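Local structure of SsfS6 (Streptomyces sp. SF2575, 4FZR) at residues S295-G308 and T315-V328. The protein is a GT-B-fold protein of the erythromycin biosynthesis protein CIII-like family, with two domains each built round a parallel beta sheet. Numbering follows the deposited sequence.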
# COMPACT_ATOMS: atom_id res chain seq x y z
N SER A 295 7.71 3.59 -11.79
CA SER A 295 7.65 4.90 -11.16
C SER A 295 8.92 5.30 -10.40
O SER A 295 9.13 6.47 -10.11
CB SER A 295 6.44 4.99 -10.21
OG SER A 295 6.32 3.85 -9.38
N ALA A 296 9.77 4.32 -10.10
CA ALA A 296 11.01 4.59 -9.36
C ALA A 296 12.21 4.66 -10.30
O ALA A 296 13.23 5.26 -9.98
CB ALA A 296 11.23 3.52 -8.31
N ILE A 297 12.07 4.03 -11.47
CA ILE A 297 13.12 4.02 -12.48
C ILE A 297 13.00 5.26 -13.37
O ILE A 297 13.96 5.65 -14.04
CB ILE A 297 13.01 2.76 -13.37
CG1 ILE A 297 14.14 2.72 -14.41
CG2 ILE A 297 11.67 2.72 -14.08
CD1 ILE A 297 13.95 1.65 -15.45
N MSE A 298 11.83 5.88 -13.35
CA MSE A 298 11.52 6.98 -14.25
C MSE A 298 12.52 8.13 -14.18
O MSE A 298 12.97 8.62 -15.22
CB MSE A 298 10.10 7.50 -13.96
CG MSE A 298 9.49 8.27 -15.11
SE MSE A 298 9.34 7.20 -16.73
CE MSE A 298 8.05 5.87 -16.12
N PRO A 299 12.88 8.57 -12.96
CA PRO A 299 13.82 9.69 -12.85
C PRO A 299 15.15 9.43 -13.55
O PRO A 299 15.85 10.38 -13.91
CB PRO A 299 14.04 9.81 -11.34
CG PRO A 299 12.83 9.20 -10.72
CD PRO A 299 12.42 8.09 -11.64
N ALA A 300 15.49 8.16 -13.74
CA ALA A 300 16.81 7.79 -14.24
C ALA A 300 16.91 7.75 -15.77
O ALA A 300 17.84 7.15 -16.30
CB ALA A 300 17.21 6.44 -13.66
N CYS A 301 15.98 8.38 -16.48
CA CYS A 301 16.02 8.36 -17.94
C CYS A 301 15.40 9.59 -18.61
O CYS A 301 14.74 10.39 -17.96
CB CYS A 301 15.37 7.08 -18.47
SG CYS A 301 13.68 6.80 -17.90
N ASP A 302 15.63 9.71 -19.91
CA ASP A 302 15.29 10.91 -20.65
C ASP A 302 14.26 10.67 -21.75
O ASP A 302 13.72 11.62 -22.32
CB ASP A 302 16.56 11.50 -21.26
CG ASP A 302 17.71 11.55 -20.27
OD1 ASP A 302 17.88 12.60 -19.61
OD2 ASP A 302 18.44 10.55 -20.15
N VAL A 303 14.00 9.41 -22.07
CA VAL A 303 12.98 9.07 -23.06
C VAL A 303 12.30 7.76 -22.68
O VAL A 303 12.96 6.83 -22.22
CB VAL A 303 13.57 8.90 -24.48
CG1 VAL A 303 12.47 8.93 -25.52
CG2 VAL A 303 14.60 9.98 -24.77
N VAL A 304 10.99 7.68 -22.88
CA VAL A 304 10.29 6.41 -22.73
C VAL A 304 9.51 6.09 -24.00
O VAL A 304 8.78 6.93 -24.53
CB VAL A 304 9.33 6.41 -21.51
CG1 VAL A 304 8.66 5.05 -21.37
CG2 VAL A 304 10.07 6.77 -20.23
N VAL A 305 9.71 4.88 -24.51
CA VAL A 305 8.96 4.39 -25.65
C VAL A 305 8.00 3.32 -25.14
O VAL A 305 8.43 2.42 -24.43
CB VAL A 305 9.90 3.78 -26.70
CG1 VAL A 305 9.10 3.26 -27.89
CG2 VAL A 305 10.94 4.81 -27.13
N HIS A 306 6.71 3.41 -25.48
CA HIS A 306 5.75 2.46 -24.90
C HIS A 306 4.47 2.29 -25.70
O HIS A 306 4.24 2.94 -26.71
CB HIS A 306 5.43 2.85 -23.45
CG HIS A 306 4.78 4.20 -23.31
ND1 HIS A 306 3.43 4.36 -23.14
CD2 HIS A 306 5.31 5.44 -23.32
CE1 HIS A 306 3.15 5.65 -23.05
NE2 HIS A 306 4.27 6.32 -23.15
N HIS A 307 3.63 1.39 -25.18
CA HIS A 307 2.45 0.89 -25.89
C HIS A 307 1.25 1.84 -25.90
O HIS A 307 0.24 1.53 -26.50
CB HIS A 307 2.03 -0.45 -25.27
CG HIS A 307 1.65 -0.36 -23.83
ND1 HIS A 307 2.58 -0.21 -22.82
CD2 HIS A 307 0.44 -0.38 -23.21
CE1 HIS A 307 1.97 -0.15 -21.65
NE2 HIS A 307 0.67 -0.26 -21.87
N GLY A 308 1.37 2.98 -25.23
CA GLY A 308 0.26 3.92 -25.14
C GLY A 308 -0.71 3.68 -24.00
O GLY A 308 -1.80 4.25 -23.98
N THR A 315 2.19 8.28 -15.85
CA THR A 315 3.40 8.16 -15.05
C THR A 315 4.51 9.04 -15.64
O THR A 315 5.15 9.81 -14.93
CB THR A 315 3.90 6.70 -14.97
OG1 THR A 315 2.87 5.87 -14.41
CG2 THR A 315 5.13 6.60 -14.08
N CYS A 316 4.72 8.91 -16.95
CA CYS A 316 5.72 9.71 -17.66
C CYS A 316 5.43 11.21 -17.56
O CYS A 316 6.33 12.01 -17.31
CB CYS A 316 5.76 9.31 -19.13
SG CYS A 316 6.41 7.65 -19.42
N LEU A 317 4.17 11.58 -17.78
CA LEU A 317 3.75 12.97 -17.64
C LEU A 317 4.09 13.52 -16.25
O LEU A 317 4.69 14.59 -16.13
CB LEU A 317 2.25 13.12 -17.90
CG LEU A 317 1.78 13.28 -19.35
CD1 LEU A 317 0.28 13.55 -19.40
CD2 LEU A 317 2.55 14.39 -20.05
N SER A 318 3.72 12.78 -15.21
CA SER A 318 3.90 13.27 -13.84
C SER A 318 5.38 13.36 -13.45
O SER A 318 5.75 14.09 -12.54
CB SER A 318 3.13 12.40 -12.84
OG SER A 318 3.92 11.34 -12.32
N GLU A 319 6.21 12.60 -14.16
CA GLU A 319 7.65 12.64 -13.92
C GLU A 319 8.39 13.51 -14.94
O GLU A 319 9.62 13.61 -14.90
CB GLU A 319 8.22 11.21 -13.92
CG GLU A 319 8.07 10.50 -12.58
CD GLU A 319 8.88 11.16 -11.48
OE1 GLU A 319 9.81 11.93 -11.80
OE2 GLU A 319 8.58 10.91 -10.29
N GLY A 320 7.65 14.16 -15.83
CA GLY A 320 8.23 15.10 -16.78
C GLY A 320 9.23 14.46 -17.72
O GLY A 320 10.30 15.02 -17.98
N VAL A 321 8.88 13.29 -18.25
CA VAL A 321 9.75 12.58 -19.18
C VAL A 321 9.05 12.44 -20.54
O VAL A 321 7.96 11.86 -20.61
CB VAL A 321 10.14 11.18 -18.64
CG1 VAL A 321 11.02 10.44 -19.63
CG2 VAL A 321 10.84 11.31 -17.29
N PRO A 322 9.66 12.97 -21.61
CA PRO A 322 9.06 12.89 -22.95
C PRO A 322 8.83 11.45 -23.40
O PRO A 322 9.62 10.56 -23.07
CB PRO A 322 10.08 13.59 -23.86
CG PRO A 322 11.35 13.61 -23.08
CD PRO A 322 10.96 13.67 -21.63
N GLN A 323 7.74 11.22 -24.13
CA GLN A 323 7.32 9.86 -24.46
C GLN A 323 7.18 9.64 -25.96
O GLN A 323 6.75 10.52 -26.69
CB GLN A 323 5.96 9.57 -23.82
CG GLN A 323 5.61 10.43 -22.62
CD GLN A 323 4.23 10.13 -22.06
OE1 GLN A 323 3.67 9.07 -22.33
NE2 GLN A 323 3.68 11.07 -21.30
N VAL A 324 7.56 8.44 -26.40
CA VAL A 324 7.18 7.98 -27.72
C VAL A 324 6.10 6.92 -27.52
O VAL A 324 6.36 5.83 -27.01
CB VAL A 324 8.35 7.39 -28.51
CG1 VAL A 324 7.88 6.95 -29.90
CG2 VAL A 324 9.50 8.40 -28.61
N SER A 325 4.87 7.27 -27.90
CA SER A 325 3.74 6.37 -27.74
C SER A 325 3.40 5.67 -29.05
O SER A 325 3.17 6.33 -30.06
CB SER A 325 2.53 7.16 -27.23
OG SER A 325 1.38 6.34 -27.16
N VAL A 326 3.37 4.34 -29.02
CA VAL A 326 2.90 3.56 -30.16
C VAL A 326 1.60 2.85 -29.77
O VAL A 326 1.60 1.66 -29.45
CB VAL A 326 3.97 2.56 -30.67
CG1 VAL A 326 4.46 1.63 -29.56
CG2 VAL A 326 3.44 1.77 -31.86
N PRO A 327 0.48 3.59 -29.80
CA PRO A 327 -0.80 3.13 -29.26
C PRO A 327 -1.33 1.87 -29.94
O PRO A 327 -1.08 1.65 -31.12
CB PRO A 327 -1.74 4.32 -29.52
CG PRO A 327 -0.84 5.48 -29.76
CD PRO A 327 0.36 4.92 -30.42
N VAL A 328 -2.05 1.05 -29.17
CA VAL A 328 -2.62 -0.19 -29.68
C VAL A 328 -4.12 -0.22 -29.41
O VAL A 328 -4.94 -0.15 -30.32
CB VAL A 328 -1.98 -1.42 -29.01
CG1 VAL A 328 -2.15 -2.64 -29.88
CG2 VAL A 328 -0.51 -1.16 -28.71
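Val324 N gives the shortest backbone bond between the two segments, 2.7 Å to Val304 O. His306 N then donates to Val324 O at 2.9 Å. Weak CA-H...O contacts, Gln323 to Val304 O and Val305 to Val324 O, are accessory. Val304 N to Pro322 O and Val326 N to His306 O extend the pairing at its two ends. Strands 303-306 and 323-325 thus run parallel, their directions 12° apart. Val305 and Val324 run alongside each other on one face of the sheet, with Val305 CG2 3.9 Å from Val324 CB.

The other face carries a side-chain bond. His306 NE2 donates to Gln323 OE1 at 2.9 Å, and the oxygen lies close to the ring plane. Ring and amide are nearly coplanar, 30° apart. The first torsion of His306 (chi1 62°) brings the ring back over the neighbouring strand to make this bond, which limits its rotation. Gln323 NE2 makes a weak hydrogen bond to Thr313 O in the intervening helix.

Further along this face, Cys316 SG sits against Val304, 3.8 Å from its CB. Selenomethionine Met298 bends at chi2 and chi3. Its CE reaches Thr315 CG2 at 3.6 Å, while its CG packs on Glu319 CB. Gly320, with positive phi, closes the last turn in a Schellman motif through Val321 N to Cys316 O and Gly320 N to Leu317 O. Val321 then packs on Val304.

The segments belong to a beta-alpha-beta crossover, strand 303-306, helix 310-318, strand 323-325, in the Rossmann-like C-terminal half of a GT-B fold. Strand 229-231 flanks 303-306, and 345-347 flanks 323-325. Helix 358-367 covers Val305 and Val324; helix 333-341 touches Gln323 and Ser325.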